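Local coordinates for methionine-binding lipoprotein MetQ (PDB 4GOT) that probably binds methionine and passes it to the membrane-bound permease of an ABC importer, and also takes part in methionine sulfoxide transport, at residues D104-I109 and K151-K156; I109-V114 and V158-T163. One frame throughout, in Å; residues are numbered along the deposited sequence. Where two conformers were deposited one is given.

Contact 1: residues D104-I109 and K151-K156; sequences DGATII and KNLEFK
With CG anti to the carbonyl carbon (chi1 -57°) and a bend at chi2 of -84°, Lys156 lays its CB and CG against the strand beside it, where Thr107, its own CG2 anti to the backbone N, brings that methyl to 3.6 Å from Lys156 CG. Ile109 adds CD1, 3.7 Å from Lys156 CB, so the aliphatic root of the lysine is touched by two methyls while its amine leads away. On the opposite face Ile108 CB meets Phe155 CD1 at 3.8 Å, the ring standing oblique to it; just before the strands Ala106 CB touches Leu153 CD2. The backbones pair in parallel. Glu154 is held through its backbone N and O: Glu154 N donates to Ala106 O and Glu154 O accepts from Ile108 N, each at 2.8 Å; Lys156 N to Ile108 O continues the pattern. Before the strands begin, Gly105 N binds Lys151 O at 2.8 Å, nearly straight on to the carbonyl. Asp104 crosses Lys151 at about a right angle, with Asp104 OD1 3.4 Å from Lys151 CA, whereas the lysine's NZ bonds to Leu102 O. Strand 154-158 is an edge strand of the five-stranded mixed sheet within this chain; strand 107-111 lies inside it, its far side paired with strand 174-177, whose Ala174 and Phe176 also pack on Ile108.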
loop_
_atom_site.group_PDB
_atom_site.type_symbol
_atom_site.label_atom_id
_atom_site.label_comp_id
_atom_site.label_asym_id
_atom_site.label_seq_id
_atom_site.Cartn_x
_atom_site.Cartn_y
_atom_site.Cartn_z
ATOM N N ASP A 104 28.536 -5.357 6.712
ATOM C CA ASP A 104 28.872 -3.941 6.497
ATOM C C ASP A 104 28.878 -3.599 5.025
ATOM O O ASP A 104 29.345 -4.392 4.226
ATOM C CB ASP A 104 30.237 -3.567 7.095
ATOM C CG ASP A 104 30.103 -2.964 8.470
ATOM O OD1 ASP A 104 29.345 -3.531 9.288
ATOM O OD2 ASP A 104 30.724 -1.910 8.719
ATOM N N GLY A 105 28.366 -2.420 4.685
ATOM C CA GLY A 105 28.278 -1.980 3.306
ATOM C C GLY A 105 27.125 -2.561 2.513
ATOM O O GLY A 105 26.993 -2.269 1.319
ATOM N N ALA A 106 26.277 -3.365 3.162
ATOM C CA ALA A 106 25.154 -3.988 2.475
ATOM C C ALA A 106 24.288 -2.907 1.797
ATOM O O ALA A 106 24.194 -1.759 2.298
ATOM C CB ALA A 106 24.333 -4.860 3.429
ATOM N N THR A 107 23.735 -3.286 0.638
ATOM C CA THR A 107 22.821 -2.459 -0.197
ATOM C C THR A 107 21.358 -2.831 0.061
ATOM O O THR A 107 20.947 -4.017 -0.100
ATOM C CB THR A 107 23.006 -2.670 -1.709
ATOM O OG1 THR A 107 24.301 -2.240 -2.116
ATOM C CG2 THR A 107 21.935 -1.871 -2.502
ATOM N N ILE A 108 20.585 -1.801 0.422
ATOM C CA ILE A 108 19.154 -1.902 0.716
ATOM C C ILE A 108 18.426 -1.251 -0.457
ATOM O O ILE A 108 18.701 -0.100 -0.784
ATOM C CB ILE A 108 18.769 -1.220 2.051
ATOM C CG1 ILE A 108 19.577 -1.788 3.238
ATOM C CG2 ILE A 108 17.292 -1.396 2.354
ATOM C CD1 ILE A 108 19.405 -3.267 3.483
ATOM N N ILE A 109 17.549 -2.018 -1.115
ATOM C CA ILE A 109 16.710 -1.493 -2.200
ATOM C C ILE A 109 15.365 -1.031 -1.605
ATOM O O ILE A 109 14.445 -1.827 -1.326
ATOM C CB ILE A 109 16.435 -2.514 -3.343
ATOM C CG1 ILE A 109 17.725 -3.244 -3.770
ATOM C CG2 ILE A 109 15.716 -1.852 -4.532
ATOM C CD1 ILE A 109 18.738 -2.378 -4.488
ATOM N N LYS A 151 26.401 -0.391 10.337
ATOM C CA LYS A 151 26.760 -1.336 9.293
ATOM C C LYS A 151 27.023 -0.603 7.988
ATOM O O LYS A 151 27.233 -1.244 6.969
ATOM C CB LYS A 151 25.669 -2.390 9.074
ATOM C CG LYS A 151 25.313 -3.212 10.291
ATOM C CD LYS A 151 24.882 -4.630 9.940
ATOM C CE LYS A 151 24.937 -5.541 11.171
ATOM N NZ LYS A 151 25.318 -6.938 10.809
ATOM N N ASN A 152 27.016 0.729 8.006
ATOM C CA ASN A 152 27.235 1.531 6.784
ATOM C C ASN A 152 26.470 1.023 5.554
ATOM O O ASN A 152 27.019 0.804 4.459
ATOM C CB ASN A 152 28.722 1.659 6.511
ATOM C CG ASN A 152 29.418 2.418 7.602
ATOM O OD1 ASN A 152 30.271 1.882 8.286
ATOM N ND2 ASN A 152 29.018 3.666 7.800
ATOM N N LEU A 153 25.171 0.865 5.770
ATOM C CA LEU A 153 24.259 0.411 4.750
ATOM C C LEU A 153 24.241 1.479 3.669
ATOM O O LEU A 153 24.382 2.665 3.983
ATOM C CB LEU A 153 22.861 0.157 5.360
ATOM C CG LEU A 153 22.786 -0.908 6.467
ATOM C CD1 LEU A 153 21.399 -0.994 7.078
ATOM C CD2 LEU A 153 23.170 -2.265 5.899
ATOM N N GLU A 154 24.142 1.041 2.404
ATOM C CA GLU A 154 23.961 1.919 1.261
ATOM C C GLU A 154 22.538 1.695 0.698
ATOM O O GLU A 154 22.010 0.569 0.763
ATOM C CB GLU A 154 25.058 1.613 0.226
ATOM C CG GLU A 154 26.478 1.868 0.757
ATOM C CD GLU A 154 27.567 1.151 -0.032
ATOM O OE1 GLU A 154 27.269 0.589 -1.109
ATOM O OE2 GLU A 154 28.728 1.148 0.423
ATOM N N PHE A 155 21.916 2.738 0.151
ATOM C CA PHE A 155 20.528 2.641 -0.281
ATOM C C PHE A 155 20.391 2.955 -1.766
ATOM O O PHE A 155 21.048 3.869 -2.260
ATOM C CB PHE A 155 19.623 3.565 0.527
ATOM C CG PHE A 155 19.738 3.375 2.030
ATOM C CD1 PHE A 155 18.929 2.476 2.697
ATOM C CD2 PHE A 155 20.630 4.116 2.760
ATOM C CE1 PHE A 155 19.020 2.297 4.084
ATOM C CE2 PHE A 155 20.735 3.943 4.146
ATOM C CZ PHE A 155 19.929 3.028 4.805
ATOM N N LYS A 156 19.535 2.193 -2.444
ATOM C CA LYS A 156 19.170 2.437 -3.840
ATOM C C LYS A 156 17.633 2.567 -3.882
ATOM O O LYS A 156 16.953 2.143 -2.962
ATOM C CB LYS A 156 19.604 1.257 -4.729
ATOM C CG LYS A 156 21.085 0.884 -4.720
ATOM C CD LYS A 156 21.876 1.740 -5.694
ATOM C CE LYS A 156 23.278 1.185 -5.972
ATOM N NZ LYS A 156 23.278 0.160 -7.069
#

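Contact 2: residues I109-V114 and V158-T163; sequences ILTNNV and VAPELT
Thr111 and Val158 form a parallel bridge where two strands of a periplasmic-binding-protein-type domain run out into loops, near the ligand pocket. Backbone hydrogen bonds come first. Val158 N donates to Leu110 O at 2.9 Å, and Val158 O accepts from Asn112 N; the second bond is bent, 135° at the hydrogen, with the donor well above the carbonyl plane. Val158 O also takes a CA-H...O contact from Thr111 CA at 3.1 Å. Within 109-114, Thr111 OG1 accepts from Asn113 N at 3.3 Å, an ST turn that helps shape the chain leading to Asn113, which touches the bound selenomethionine.

The apolar contacts centre on Thr111 and Ile109. Thr111 holds OG1 between its backbone N and carbonyl carbon (chi1 88°), an arrangement that gives the oxygen to the turn and directs CG2 to Thr163 CG2, 3.8 Å away at the first turn of helix 163-168. Thr111 CB meanwhile lies 4.1 Å from Pro160 CD. Cutting Thr111 back to an alanine is likely to leave Asn113 N without its turn acceptor and to open a gap beside the Thr163 methyl. Ile109 and Val158 meet tightly, CG2 to CG2 at 3.4 Å. Pro160 also packs on Tyr43 and Asn178, both pocket residues, linking this loop to the ligand site.

Last come the polar-to-carbon contacts of Asn112. Its amide carbon lies near Ala159 CA, and the side chain crosses the proline ring at about a right angle, bringing Asn112 OD1 to 3.2 Å from Pro160 CD.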
loop_
_atom_site.group_PDB
_atom_site.type_symbol
_atom_site.label_atom_id
_atom_site.label_comp_id
_atom_site.label_asym_id
_atom_site.label_seq_id
_atom_site.Cartn_x
_atom_site.Cartn_y
_atom_site.Cartn_z
ATOM N N ILE A 109 17.549 -2.018 -1.115
ATOM C CA ILE A 109 16.710 -1.493 -2.200
ATOM C C ILE A 109 15.365 -1.031 -1.605
ATOM O O ILE A 109 14.445 -1.827 -1.326
ATOM C CB ILE A 109 16.435 -2.514 -3.343
ATOM C CG1 ILE A 109 17.725 -3.244 -3.770
ATOM C CG2 ILE A 109 15.716 -1.852 -4.532
ATOM C CD1 ILE A 109 18.738 -2.378 -4.488
ATOM N N LEU A 110 15.297 0.276 -1.425
ATOM C CA LEU A 110 14.091 1.016 -1.094
ATOM C C LEU A 110 13.230 1.165 -2.340
ATOM O O LEU A 110 13.737 1.079 -3.462
ATOM C CB LEU A 110 14.485 2.432 -0.654
ATOM C CG LEU A 110 15.415 2.585 0.560
ATOM C CD1 LEU A 110 15.703 4.071 0.777
ATOM C CD2 LEU A 110 14.765 1.959 1.800
ATOM N N THR A 111 11.931 1.397 -2.146
ATOM C CA THR A 111 11.112 1.865 -3.267
ATOM C C THR A 111 11.318 3.383 -3.316
ATOM O O THR A 111 11.786 3.998 -2.332
ATOM C CB THR A 111 9.619 1.422 -3.168
ATOM O OG1 THR A 111 8.858 2.366 -2.425
ATOM C CG2 THR A 111 9.457 0.004 -2.553
ATOM N N ASN A 112 10.960 3.966 -4.452
ATOM C CA ASN A 112 11.047 5.407 -4.672
ATOM C C ASN A 112 9.742 6.155 -4.269
ATOM O O ASN A 112 9.602 7.331 -4.550
ATOM C CB ASN A 112 11.485 5.704 -6.129
ATOM C CG ASN A 112 10.426 5.353 -7.162
ATOM O OD1 ASN A 112 9.290 5.033 -6.824
ATOM N ND2 ASN A 112 10.799 5.428 -8.435
ATOM N N ASN A 113 8.843 5.467 -3.548
ATOM C CA ASN A 113 7.590 6.027 -3.018
ATOM C C ASN A 113 7.932 7.022 -1.894
ATOM O O ASN A 113 8.229 6.607 -0.761
ATOM C CB ASN A 113 6.735 4.836 -2.491
ATOM C CG ASN A 113 5.321 5.201 -2.097
ATOM O OD1 ASN A 113 5.018 6.311 -1.658
ATOM N ND2 ASN A 113 4.436 4.224 -2.234
ATOM N N VAL A 114 7.922 8.315 -2.222
ATOM C CA VAL A 114 8.307 9.371 -1.291
ATOM C C VAL A 114 7.571 9.250 0.046
ATOM O O VAL A 114 8.201 9.309 1.113
ATOM C CB VAL A 114 8.042 10.769 -1.868
ATOM C CG1 VAL A 114 8.351 11.849 -0.833
ATOM C CG2 VAL A 114 8.829 10.993 -3.166
ATOM N N VAL A 158 14.119 1.872 -6.269
ATOM C CA VAL A 158 13.486 1.260 -7.444
ATOM C C VAL A 158 11.978 1.549 -7.398
ATOM O O VAL A 158 11.387 1.619 -6.328
ATOM C CB VAL A 158 13.755 -0.267 -7.465
ATOM C CG1 VAL A 158 12.985 -0.969 -8.583
ATOM C CG2 VAL A 158 15.272 -0.532 -7.617
ATOM N N ALA A 159 11.346 1.651 -8.558
ATOM C CA ALA A 159 9.903 1.813 -8.595
ATOM C C ALA A 159 9.246 0.640 -7.843
ATOM O O ALA A 159 9.759 -0.481 -7.898
ATOM C CB ALA A 159 9.414 1.913 -10.043
ATOM N N PRO A 160 8.145 0.906 -7.091
ATOM C CA PRO A 160 7.463 -0.155 -6.305
ATOM C C PRO A 160 6.938 -1.261 -7.227
ATOM O O PRO A 160 6.840 -2.411 -6.837
ATOM C CB PRO A 160 6.327 0.587 -5.574
ATOM C CG PRO A 160 6.413 2.003 -6.039
ATOM C CD PRO A 160 7.679 2.259 -6.736
ATOM N N GLU A 161 6.685 -0.904 -8.491
ATOM C CA GLU A 161 6.247 -1.864 -9.487
ATOM C C GLU A 161 7.343 -2.861 -9.925
ATOM O O GLU A 161 7.063 -3.844 -10.655
ATOM C CB GLU A 161 5.726 -1.084 -10.736
ATOM C CG GLU A 161 4.408 -0.320 -10.544
ATOM C CD GLU A 161 4.494 0.956 -9.668
ATOM O OE1 GLU A 161 5.582 1.618 -9.670
ATOM O OE2 GLU A 161 3.437 1.334 -9.049
ATOM N N LEU A 162 8.592 -2.564 -9.581
ATOM C CA LEU A 162 9.742 -3.281 -10.110
ATOM C C LEU A 162 10.624 -3.834 -9.017
ATOM O O LEU A 162 11.586 -4.503 -9.346
ATOM C CB LEU A 162 10.609 -2.342 -10.973
ATOM C CG LEU A 162 10.042 -1.928 -12.345
ATOM C CD1 LEU A 162 11.005 -0.930 -12.995
ATOM C CD2 LEU A 162 9.706 -3.125 -13.271
ATOM N N THR A 163 10.332 -3.560 -7.735
ATOM C CA THR A 163 11.140 -4.153 -6.672
ATOM C C THR A 163 11.114 -5.721 -6.632
ATOM O O THR A 163 12.133 -6.372 -6.270
ATOM C CB THR A 163 10.814 -3.591 -5.285
ATOM O OG1 THR A 163 9.406 -3.673 -5.058
ATOM C CG2 THR A 163 11.319 -2.140 -5.131
#

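Both contacts use strand 107-111 and share Ile109, which turns CD1 to contact 1 and CG2 to contact 2; contact 1 pairs that strand with strand 154-158, contact 2 with the end of 154-158 and the loop after it. Their centres lie about 15 Å apart, and Lys156 O to Leu110 N, a probable hydrogen bond, carries the pairing across. Contact 1, its centre about 24 Å from the chain's centre, is partly buried: regular strand pairing with a mixed face of Thr107, Ile109, Glu154 and Lys156 and an apolar one of Ile108 and Phe155. Contact 2, its centre about 12 Å from that point, is buried; an ST turn, a proline and methyl contacts take over beside the ligand pocket.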